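Local coordinates for 182aa long hypothetical protein (Pyrococcus horikoshii, PDB 2GAN) that is a putative acetyltransferase of the GNAT family, its exact function unknown, and probably transfers an acetyl group from acetyl-CoA to an unidentified acceptor, at residues N48-R51 with E52-P56; E151-S154 with Y155-K159; R26-N29 with G30-A34. All coordinates share one frame; numbering follows the deposited sequence.

Interaction 1 (N48-R51 with E52-P56); sequences NGFR and EVYEP. Unlike the reference sequence in segment 48-51: Asn-48 (reference Asp).
Arg-51 O is gripped by two backbone donors one turn further along helix 47-65. Glu-55 N reaches it at 2.7 Å, in the carbonyl plane. Tyr-54 N reaches the same Arg-51 O at 3.1 Å, from above that plane. Tyr-54 N also makes a weak bond to Phe-50 O, so the helix winds unevenly here. The kink falls at Pro-56, whose ring nitrogen has no hydrogen to give to the turn before it.

Phe-50 and Tyr-54 run side by side on one face of the helix. Their planes are 22° from parallel, but the rings are slid apart and barely overlap, with centroids 4.9 Å apart. The closest atoms are Phe-50 CZ and Tyr-54 CG, at 3.7 Å. Tyr-54 CB sits over the Phe-50 face as a CH-pi contact. Met-21 of helix 14-27 and Pro-33 of the following loop pack against both aromatic residues.

Arg-51 and Glu-55 also point the same way. Arg-51 NH1 brings the guanidinium edge to Glu-55 CG at 3.4 Å. Glu-55 bends at chi2 (-76°), and its OE1 stays 4.5 Å from Arg-51 NH1, beyond a salt bridge. Glu-55 has a long, weak ion pair with Lys-14.

The chemistry is thus split by face. Apolar ring packing joins the helix to its neighbours, while the charged pair probably adds only a modest electrostatic attraction.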
ATOM      1  N   ASN A  48      14.677 -12.421 -15.329  1.00 33.16           N
ATOM      2  CA  ASN A  48      16.113 -12.212 -15.513  1.00 33.90           C
ATOM      3  C   ASN A  48      16.537 -10.845 -14.984  1.00 31.63           C
ATOM      4  O   ASN A  48      17.546 -10.725 -14.292  1.00 31.93           O
ATOM      5  CB  ASN A  48      16.495 -12.329 -16.995  1.00 36.89           C
ATOM      6  CG  ASN A  48      16.139 -13.686 -17.590  1.00 40.36           C
ATOM      7  OD1 ASN A  48      16.376 -14.732 -16.977  1.00 41.70           O
ATOM      8  ND2 ASN A  48      15.583 -13.674 -18.798  1.00 41.05           N
ATOM      9  N   GLY A  49      15.767  -9.814 -15.307  1.00 30.42           N
ATOM     10  CA  GLY A  49      16.102  -8.482 -14.840  1.00 28.46           C
ATOM     11  C   GLY A  49      15.988  -8.386 -13.329  1.00 27.85           C
ATOM     12  O   GLY A  49      16.790  -7.717 -12.680  1.00 25.86           O
ATOM     13  N   PHE A  50      14.990  -9.063 -12.764  1.00 27.68           N
ATOM     14  CA  PHE A  50      14.791  -9.039 -11.326  1.00 25.61           C
ATOM     15  C   PHE A  50      15.980  -9.690 -10.647  1.00 26.49           C
ATOM     16  O   PHE A  50      16.602  -9.103  -9.770  1.00 26.32           O
ATOM     17  CB  PHE A  50      13.521  -9.794 -10.941  1.00 24.35           C
ATOM     18  CG  PHE A  50      13.282  -9.855  -9.455  1.00 25.44           C
ATOM     19  CD1 PHE A  50      12.751  -8.761  -8.773  1.00 26.17           C
ATOM     20  CD2 PHE A  50      13.593 -11.003  -8.735  1.00 23.57           C
ATOM     21  CE1 PHE A  50      12.533  -8.815  -7.388  1.00 26.72           C
ATOM     22  CE2 PHE A  50      13.382 -11.067  -7.350  1.00 23.73           C
ATOM     23  CZ  PHE A  50      12.850  -9.974  -6.677  1.00 23.27           C
ATOM     24  N   ARG A  51      16.293 -10.911 -11.064  1.00 29.72           N
ATOM     25  CA  ARG A  51      17.400 -11.657 -10.480  1.00 33.34           C
ATOM     26  C   ARG A  51      18.710 -10.888 -10.521  1.00 34.95           C
ATOM     27  O   ARG A  51      19.403 -10.764  -9.512  1.00 34.41           O
ATOM     28  CB  ARG A  51      17.586 -12.988 -11.203  1.00 33.94           C
ATOM     29  CG  ARG A  51      18.575 -13.910 -10.511  1.00 39.31           C
ATOM     30  CD  ARG A  51      18.640 -15.271 -11.181  1.00 41.51           C
ATOM     31  NE  ARG A  51      19.745 -15.364 -12.125  1.00 45.91           N
ATOM     32  CZ  ARG A  51      21.024 -15.370 -11.771  1.00 47.43           C
ATOM     33  NH1 ARG A  51      21.357 -15.287 -10.490  1.00 49.51           N
ATOM     34  NH2 ARG A  51      21.973 -15.460 -12.695  1.00 50.60           N
ATOM     35  N   GLU A  52      19.040 -10.368 -11.697  1.00 37.76           N
ATOM     36  CA  GLU A  52      20.278  -9.632 -11.890  1.00 38.92           C
ATOM     37  C   GLU A  52      20.467  -8.493 -10.906  1.00 38.78           C
ATOM     38  O   GLU A  52      21.590  -8.178 -10.521  1.00 37.55           O
ATOM     39  CB  GLU A  52      20.332  -9.071 -13.303  1.00 42.23           C
ATOM     40  CG  GLU A  52      21.679  -8.481 -13.652  1.00 48.39           C
ATOM     41  CD  GLU A  52      21.691  -7.853 -15.024  1.00 53.05           C
ATOM     42  OE1 GLU A  52      21.198  -8.502 -15.977  1.00 55.09           O
ATOM     43  OE2 GLU A  52      22.201  -6.716 -15.151  1.00 55.49           O
ATOM     44  N   VAL A  53      19.369  -7.879 -10.492  1.00 38.16           N
ATOM     45  CA  VAL A  53      19.470  -6.753  -9.587  1.00 37.95           C
ATOM     46  C   VAL A  53      19.091  -7.053  -8.133  1.00 35.94           C
ATOM     47  O   VAL A  53      19.268  -6.204  -7.263  1.00 36.50           O
ATOM     48  CB  VAL A  53      18.617  -5.587 -10.124  1.00 40.24           C
ATOM     49  CG1 VAL A  53      17.152  -5.813  -9.795  1.00 41.51           C
ATOM     50  CG2 VAL A  53      19.128  -4.280  -9.577  1.00 43.28           C
ATOM     51  N   TYR A  54      18.596  -8.261  -7.866  1.00 33.28           N
ATOM     52  CA  TYR A  54      18.186  -8.638  -6.512  1.00 30.38           C
ATOM     53  C   TYR A  54      18.999  -9.790  -5.919  1.00 29.04           C
ATOM     54  O   TYR A  54      19.224  -9.843  -4.711  1.00 27.23           O
ATOM     55  CB  TYR A  54      16.696  -8.998  -6.504  1.00 28.05           C
ATOM     56  CG  TYR A  54      16.135  -9.343  -5.139  1.00 28.42           C
ATOM     57  CD1 TYR A  54      16.038 -10.670  -4.715  1.00 26.30           C
ATOM     58  CD2 TYR A  54      15.696  -8.342  -4.272  1.00 26.76           C
ATOM     59  CE1 TYR A  54      15.516 -10.988  -3.464  1.00 25.91           C
ATOM     60  CE2 TYR A  54      15.170  -8.657  -3.016  1.00 26.05           C
ATOM     61  CZ  TYR A  54      15.084  -9.973  -2.620  1.00 26.23           C
ATOM     62  OH  TYR A  54      14.579 -10.278  -1.377  1.00 25.16           O
ATOM     63  N   GLU A  55      19.436 -10.704  -6.777  1.00 28.91           N
ATOM     64  CA  GLU A  55      20.217 -11.860  -6.355  1.00 28.97           C
ATOM     65  C   GLU A  55      21.396 -11.461  -5.466  1.00 28.28           C
ATOM     66  O   GLU A  55      21.597 -12.039  -4.405  1.00 27.82           O
ATOM     67  CB  GLU A  55      20.695 -12.619  -7.601  1.00 32.15           C
ATOM     68  CG  GLU A  55      21.299 -14.002  -7.376  1.00 35.67           C
ATOM     69  CD  GLU A  55      22.702 -13.950  -6.816  1.00 37.27           C
ATOM     70  OE1 GLU A  55      23.478 -13.059  -7.234  1.00 37.89           O
ATOM     71  OE2 GLU A  55      23.038 -14.813  -5.976  1.00 39.90           O
ATOM     72  N   PRO A  56      22.182 -10.452  -5.874  1.00 29.38           N
ATOM     73  CA  PRO A  56      23.323 -10.045  -5.043  1.00 29.48           C
ATOM     74  C   PRO A  56      22.894  -9.608  -3.629  1.00 28.62           C
ATOM     75  O   PRO A  56      23.546  -9.944  -2.643  1.00 24.67           O
ATOM     76  CB  PRO A  56      23.946  -8.902  -5.850  1.00 29.44           C
ATOM     77  CG  PRO A  56      23.582  -9.269  -7.273  1.00 30.87           C
ATOM     78  CD  PRO A  56      22.145  -9.672  -7.122  1.00 29.70           C
TER

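Interaction 2 (E151-S154 with Y155-K159). With SO4 (sulfate ion), chain G.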
ATOM      1  N   GLU A 151       2.707   2.955  -0.827  1.00 22.62           N
ATOM      2  CA  GLU A 151       1.261   2.933  -0.614  1.00 23.46           C
ATOM      3  C   GLU A 151       0.642   2.809  -1.998  1.00 23.19           C
ATOM      4  O   GLU A 151       1.063   3.487  -2.934  1.00 23.79           O
ATOM      5  CB  GLU A 151       0.803   4.225   0.066  1.00 21.71           C
ATOM      6  CG  GLU A 151      -0.688   4.292   0.399  1.00 20.12           C
ATOM      7  CD  GLU A 151      -1.541   4.762  -0.773  1.00 21.97           C
ATOM      8  OE1 GLU A 151      -1.081   5.622  -1.558  1.00 22.15           O
ATOM      9  OE2 GLU A 151      -2.687   4.286  -0.903  1.00 23.21           O
ATOM     10  N   ALA A 152      -0.354   1.938  -2.121  1.00 22.64           N
ATOM     11  CA  ALA A 152      -1.017   1.665  -3.395  1.00 23.64           C
ATOM     12  C   ALA A 152      -1.354   2.847  -4.306  1.00 23.77           C
ATOM     13  O   ALA A 152      -0.947   2.867  -5.470  1.00 23.17           O
ATOM     14  CB  ALA A 152      -2.269   0.840  -3.148  1.00 25.01           C
ATOM     15  N   TYR A 153      -2.096   3.829  -3.799  1.00 22.68           N
ATOM     16  CA  TYR A 153      -2.463   4.955  -4.641  1.00 22.05           C
ATOM     17  C   TYR A 153      -1.281   5.808  -5.054  1.00 22.71           C
ATOM     18  O   TYR A 153      -1.135   6.149  -6.224  1.00 23.57           O
ATOM     19  CB  TYR A 153      -3.517   5.825  -3.962  1.00 21.42           C
ATOM     20  CG  TYR A 153      -4.917   5.285  -4.124  1.00 22.41           C
ATOM     21  CD1 TYR A 153      -5.441   4.367  -3.216  1.00 23.43           C
ATOM     22  CD2 TYR A 153      -5.699   5.654  -5.217  1.00 20.79           C
ATOM     23  CE1 TYR A 153      -6.712   3.827  -3.395  1.00 26.47           C
ATOM     24  CE2 TYR A 153      -6.967   5.122  -5.410  1.00 22.33           C
ATOM     25  CZ  TYR A 153      -7.470   4.208  -4.494  1.00 24.70           C
ATOM     26  OH  TYR A 153      -8.721   3.667  -4.678  1.00 25.62           O
ATOM     27  N   SER A 154      -0.431   6.150  -4.098  1.00 21.24           N
ATOM     28  CA  SER A 154       0.717   6.964  -4.424  1.00 22.97           C
ATOM     29  C   SER A 154       1.563   6.279  -5.493  1.00 21.21           C
ATOM     30  O   SER A 154       1.937   6.896  -6.481  1.00 20.24           O
ATOM     31  CB  SER A 154       1.556   7.226  -3.177  1.00 24.11           C
ATOM     32  OG  SER A 154       2.556   8.178  -3.470  1.00 27.73           O
ATOM     33  N   TYR A 155       1.841   4.998  -5.295  1.00 21.90           N
ATOM     34  CA  TYR A 155       2.634   4.227  -6.242  1.00 24.76           C
ATOM     35  C   TYR A 155       2.014   4.285  -7.639  1.00 25.11           C
ATOM     36  O   TYR A 155       2.700   4.539  -8.629  1.00 24.11           O
ATOM     37  CB  TYR A 155       2.717   2.769  -5.782  1.00 26.78           C
ATOM     38  CG  TYR A 155       3.710   1.927  -6.553  1.00 27.13           C
ATOM     39  CD1 TYR A 155       5.082   2.074  -6.352  1.00 28.55           C
ATOM     40  CD2 TYR A 155       3.273   0.960  -7.463  1.00 27.36           C
ATOM     41  CE1 TYR A 155       6.001   1.267  -7.035  1.00 28.85           C
ATOM     42  CE2 TYR A 155       4.182   0.154  -8.148  1.00 29.84           C
ATOM     43  CZ  TYR A 155       5.546   0.318  -7.921  1.00 28.00           C
ATOM     44  OH  TYR A 155       6.440  -0.488  -8.575  1.00 31.47           O
ATOM     45  N   TYR A 156       0.708   4.053  -7.715  1.00 25.05           N
ATOM     46  CA  TYR A 156       0.011   4.081  -9.001  1.00 24.34           C
ATOM     47  C   TYR A 156       0.103   5.460  -9.660  1.00 24.12           C
ATOM     48  O   TYR A 156       0.520   5.591 -10.817  1.00 21.12           O
ATOM     49  CB  TYR A 156      -1.462   3.720  -8.807  1.00 23.42           C
ATOM     50  CG  TYR A 156      -2.210   3.483 -10.097  1.00 24.72           C
ATOM     51  CD1 TYR A 156      -2.182   2.233 -10.720  1.00 24.92           C
ATOM     52  CD2 TYR A 156      -2.968   4.495 -10.682  1.00 24.10           C
ATOM     53  CE1 TYR A 156      -2.896   1.994 -11.889  1.00 24.73           C
ATOM     54  CE2 TYR A 156      -3.689   4.269 -11.851  1.00 26.46           C
ATOM     55  CZ  TYR A 156      -3.649   3.015 -12.446  1.00 26.16           C
ATOM     56  OH  TYR A 156      -4.374   2.780 -13.588  1.00 26.57           O
ATOM     57  N   TYR A 157      -0.294   6.485  -8.913  1.00 24.15           N
ATOM     58  CA  TYR A 157      -0.281   7.846  -9.419  1.00 26.48           C
ATOM     59  C   TYR A 157       1.112   8.285  -9.875  1.00 30.47           C
ATOM     60  O   TYR A 157       1.268   8.882 -10.944  1.00 29.54           O
ATOM     61  CB  TYR A 157      -0.801   8.809  -8.350  1.00 24.18           C
ATOM     62  CG  TYR A 157      -2.292   8.730  -8.061  1.00 23.34           C
ATOM     63  CD1 TYR A 157      -3.224   8.751  -9.095  1.00 22.66           C
ATOM     64  CD2 TYR A 157      -2.771   8.741  -6.747  1.00 23.01           C
ATOM     65  CE1 TYR A 157      -4.597   8.796  -8.836  1.00 20.88           C
ATOM     66  CE2 TYR A 157      -4.150   8.788  -6.473  1.00 22.20           C
ATOM     67  CZ  TYR A 157      -5.049   8.821  -7.526  1.00 21.78           C
ATOM     68  OH  TYR A 157      -6.395   8.926  -7.275  1.00 22.70           O
HETATM   69  N   MSE A 158       2.113   7.977  -9.057  1.00 34.00           N
HETATM   70  CA  MSE A 158       3.498   8.326  -9.342  1.00 38.38           C
HETATM   71  C   MSE A 158       3.906   7.929 -10.765  1.00 37.53           C
HETATM   72  O   MSE A 158       4.374   8.760 -11.534  1.00 37.67           O
HETATM   73  CB  MSE A 158       4.416   7.647  -8.322  1.00 44.46           C
HETATM   74  CG  MSE A 158       5.723   8.372  -8.071  1.00 54.19           C
HETATM   75 SE   MSE A 158       5.456  10.084  -7.211  1.00 67.30          SE
HETATM   76  CE  MSE A 158       5.637   9.502  -5.379  1.00 62.75           C
ATOM     77  N   LYS A 159       3.718   6.662 -11.118  1.00 37.86           N
ATOM     78  CA  LYS A 159       4.087   6.197 -12.450  1.00 39.75           C
ATOM     79  C   LYS A 159       3.000   6.526 -13.465  1.00 39.29           C
ATOM     80  O   LYS A 159       2.885   5.879 -14.501  1.00 40.38           O
ATOM     81  CB  LYS A 159       4.363   4.687 -12.426  1.00 41.09           C
ATOM     82  CG  LYS A 159       3.152   3.825 -12.134  1.00 43.92           C
ATOM     83  CD  LYS A 159       3.556   2.464 -11.574  1.00 45.96           C
ATOM     84  CE  LYS A 159       4.443   1.679 -12.531  1.00 48.50           C
ATOM     85  NZ  LYS A 159       3.747   1.339 -13.807  1.00 50.51           N
TER
HETATM   86  S   SO4 G2201      -5.209  -0.288 -15.142  1.00 27.31           S
HETATM   87  O1  SO4 G2201      -5.432   0.554 -16.322  1.00 25.68           O
HETATM   88  O2  SO4 G2201      -6.410  -0.276 -14.284  1.00 28.90           O
HETATM   89  O3  SO4 G2201      -4.056   0.231 -14.394  1.00 27.92           O
HETATM   90  O4  SO4 G2201      -4.935  -1.674 -15.565  1.00 30.11           O
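Tyr-153 and Tyr-157 lie side by side, one turn apart on helix 152-158. Tyr-157 CE2 meets the edge of the Tyr-153 ring at CD2, 3.7 Å away. The planes are oblique, at 43°. Both rings have CG anti to the carbonyl carbon (chi1 -82° and -71°), which sends them off the helix in the same direction. Beneath them Tyr-157 N binds Tyr-153 O at 2.8 Å.

Tyr-156 takes another direction. Its OH donates to sulfate O3 at 2.7 Å, and that oxygen lies at the edge of the ring, in its plane. Gly-122 N, Gly-124 N and Ser-125 N of the second subunit bind the same sulfate.

Further out, Glu-151 is the N-cap. Its OE1 accepts from Ser-154 N at 2.7 Å, on the syn side. Its OE2 takes Tyr-153 N at 3.0 Å, from above the carboxylate plane. The carboxylate also binds Tyr-32 OH of the second subunit. Tyr-153 OH bonds to Phe-112 O of the second subunit, and the Tyr-153 ring meets Tyr-32 of that subunit edge-to-face.

The helix start is therefore fixed at the dimer interface. Backbone amides gathered round an anion recall the GNAT loop that holds the coenzyme A pyrophosphate. The sulfate probably mimics that group, with Tyr-156 lent from the partner chain.

Interaction 3 (R26-N29 with G30-A34); sequences RSTN and GKYPA
Thr-28, Gly-30 and Asn-29 form the turn where helix 14-27 ends in a Schellman motif. Asn-29 is its C-prime residue, with positive phi. Asn-29 N bonds back to Arg-26 O at 2.9 Å, and Gly-30 N bonds back to Tyr-25 O. Gly-30 also has positive phi (79°), which favours glycine, and a CB on this residue would clash with Asn-29 O.

Thr-28 holds the chain that leaves the turn. Its hydroxyl sits between the backbone N and the carbonyl carbon (chi1 64°), facing the returning backbone. Tyr-32 N donates to Thr-28 OG1 at 3.0 Å, in a nearly straight bond of 172°. The same hydroxyl bonds to Ile-24 O, one turn back in the helix, so a single side-chain atom links the helix to the loop. Lys-31 N bonds to Thr-28 O at 3.2 Å, from above the carbonyl plane, and makes a weaker bond to Thr-28 OG1. Lys-31 CB also lies against Thr-28 O, 3.2 Å away. A valine here would lack the hydroxyl, and Tyr-32 N would probably be left without its acceptor, so that the loop would lose its side-chain tie to Ile-24 O, which Ser-27 OG also reaches.

The loop then carries Tyr-32 into the dimer interface. Its OH bonds to the Glu-151 carboxylate of the second subunit. A cis peptide bond follows, leading to Pro-33, which packs on Met-21 and on helix 47-65. Lys-31 CG rests over one face of the Tyr-32 ring, toward the rim, 3.6 Å above its plane. At the ring edge, in plane, the Thr-28 methyl CG2 touches Tyr-32 CD2 at 3.8 Å.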
ATOM      1  N   ARG A  26       6.132  -9.711  -9.159  1.00 27.01           N
ATOM      2  CA  ARG A  26       5.194  -9.687 -10.275  1.00 27.63           C
ATOM      3  C   ARG A  26       3.765  -9.481  -9.766  1.00 28.30           C
ATOM      4  O   ARG A  26       3.034  -8.631 -10.272  1.00 28.59           O
ATOM      5  CB  ARG A  26       5.296 -10.997 -11.059  1.00 29.01           C
ATOM      6  CG  ARG A  26       4.463 -11.077 -12.338  1.00 28.40           C
ATOM      7  CD  ARG A  26       4.706 -12.418 -13.021  1.00 31.59           C
ATOM      8  NE  ARG A  26       4.307 -13.545 -12.170  1.00 33.90           N
ATOM      9  CZ  ARG A  26       4.657 -14.814 -12.378  1.00 33.56           C
ATOM     10  NH1 ARG A  26       5.426 -15.135 -13.411  1.00 35.41           N
ATOM     11  NH2 ARG A  26       4.236 -15.766 -11.557  1.00 31.38           N
ATOM     12  N   SER A  27       3.365 -10.240  -8.753  1.00 28.33           N
ATOM     13  CA  SER A  27       2.009 -10.099  -8.233  1.00 28.91           C
ATOM     14  C   SER A  27       1.720  -8.684  -7.732  1.00 27.92           C
ATOM     15  O   SER A  27       0.600  -8.198  -7.869  1.00 27.38           O
ATOM     16  CB  SER A  27       1.755 -11.111  -7.115  1.00 28.33           C
ATOM     17  OG  SER A  27       2.493 -10.775  -5.956  1.00 35.11           O
ATOM     18  N   THR A  28       2.726  -8.027  -7.158  1.00 27.15           N
ATOM     19  CA  THR A  28       2.571  -6.660  -6.641  1.00 26.29           C
ATOM     20  C   THR A  28       2.958  -5.601  -7.675  1.00 29.00           C
ATOM     21  O   THR A  28       3.050  -4.410  -7.359  1.00 30.09           O
ATOM     22  CB  THR A  28       3.452  -6.419  -5.394  1.00 26.20           C
ATOM     23  OG1 THR A  28       4.840  -6.537  -5.754  1.00 23.42           O
ATOM     24  CG2 THR A  28       3.123  -7.437  -4.302  1.00 23.54           C
ATOM     25  N   ASN A  29       3.206  -6.035  -8.901  1.00 29.14           N
ATOM     26  CA  ASN A  29       3.585  -5.123  -9.973  1.00 31.58           C
ATOM     27  C   ASN A  29       4.815  -4.273  -9.647  1.00 29.32           C
ATOM     28  O   ASN A  29       4.800  -3.048  -9.793  1.00 28.13           O
ATOM     29  CB  ASN A  29       2.413  -4.209 -10.324  1.00 35.09           C
ATOM     30  CG  ASN A  29       2.512  -3.658 -11.733  1.00 41.34           C
ATOM     31  OD1 ASN A  29       3.365  -2.817 -12.036  1.00 43.64           O
ATOM     32  ND2 ASN A  29       1.643  -4.144 -12.612  1.00 43.31           N
ATOM     33  N   GLY A  30       5.881  -4.935  -9.208  1.00 29.09           N
ATOM     34  CA  GLY A  30       7.120  -4.242  -8.891  1.00 28.19           C
ATOM     35  C   GLY A  30       7.171  -3.525  -7.554  1.00 26.88           C
ATOM     36  O   GLY A  30       8.149  -2.843  -7.251  1.00 25.60           O
ATOM     37  N   LYS A  31       6.135  -3.689  -6.742  1.00 25.97           N
ATOM     38  CA  LYS A  31       6.077  -3.026  -5.444  1.00 25.62           C
ATOM     39  C   LYS A  31       7.015  -3.640  -4.412  1.00 24.69           C
ATOM     40  O   LYS A  31       7.793  -2.932  -3.772  1.00 24.58           O
ATOM     41  CB  LYS A  31       4.646  -3.065  -4.913  1.00 28.28           C
ATOM     42  CG  LYS A  31       4.318  -1.970  -3.939  1.00 29.77           C
ATOM     43  CD  LYS A  31       3.101  -1.201  -4.412  1.00 30.83           C
ATOM     44  CE  LYS A  31       1.859  -2.063  -4.394  1.00 33.80           C
ATOM     45  NZ  LYS A  31       0.715  -1.423  -5.097  1.00 32.43           N
ATOM     46  N   TYR A  32       6.942  -4.958  -4.261  1.00 22.08           N
ATOM     47  CA  TYR A  32       7.765  -5.671  -3.297  1.00 22.63           C
ATOM     48  C   TYR A  32       8.443  -6.866  -3.950  1.00 23.05           C
ATOM     49  O   TYR A  32       7.922  -7.441  -4.902  1.00 22.81           O
ATOM     50  CB  TYR A  32       6.886  -6.179  -2.150  1.00 21.26           C
ATOM     51  CG  TYR A  32       6.036  -5.101  -1.495  1.00 16.86           C
ATOM     52  CD1 TYR A  32       6.612  -4.142  -0.667  1.00 16.22           C
ATOM     53  CD2 TYR A  32       4.660  -5.054  -1.699  1.00 16.15           C
ATOM     54  CE1 TYR A  32       5.839  -3.157  -0.055  1.00 15.96           C
ATOM     55  CE2 TYR A  32       3.870  -4.077  -1.093  1.00 15.64           C
ATOM     56  CZ  TYR A  32       4.472  -3.132  -0.274  1.00 16.28           C
ATOM     57  OH  TYR A  32       3.713  -2.155   0.313  1.00 18.66           O
ATOM     58  N   PRO A  33       9.632  -7.246  -3.458  1.00 23.14           N
ATOM     59  CA  PRO A  33      10.338  -6.622  -2.333  1.00 26.18           C
ATOM     60  C   PRO A  33      10.993  -5.305  -2.743  1.00 27.42           C
ATOM     61  O   PRO A  33      11.204  -5.056  -3.932  1.00 27.52           O
ATOM     62  CB  PRO A  33      11.358  -7.683  -1.933  1.00 25.40           C
ATOM     63  CG  PRO A  33      11.662  -8.355  -3.230  1.00 23.93           C
ATOM     64  CD  PRO A  33      10.290  -8.505  -3.847  1.00 23.14           C
ATOM     65  N   ALA A  34      11.306  -4.467  -1.758  1.00 29.93           N
ATOM     66  CA  ALA A  34      11.920  -3.162  -2.017  1.00 32.39           C
ATOM     67  C   ALA A  34      13.291  -3.266  -2.676  1.00 32.63           C
ATOM     68  O   ALA A  34      14.074  -4.154  -2.357  1.00 33.04           O
ATOM     69  CB  ALA A  34      12.031  -2.374  -0.713  1.00 32.48           C
TER

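In the fold
From the N terminus, interaction 3 comes first, then interaction 1, then interaction 2. They follow in series; none nests in or crosses another. Each is local: interaction 3 closes the turn after helix 14-27, interaction 1 lies within helix 47-65, and interaction 2 spans helix 152-158. Interactions 1 and 3 touch through Pro-33, which joins the loop to helix 47-65. Interactions 2 and 3 meet where Tyr-155 OH reaches the carbonyls of the 29-30 turn, probably by hydrogen bonds. The nearest atoms of interactions 1 and 2 are about 10 Å apart. Residues of 26-34 and 151-159 also pair across the two subunits, so the same regions help build the dimer.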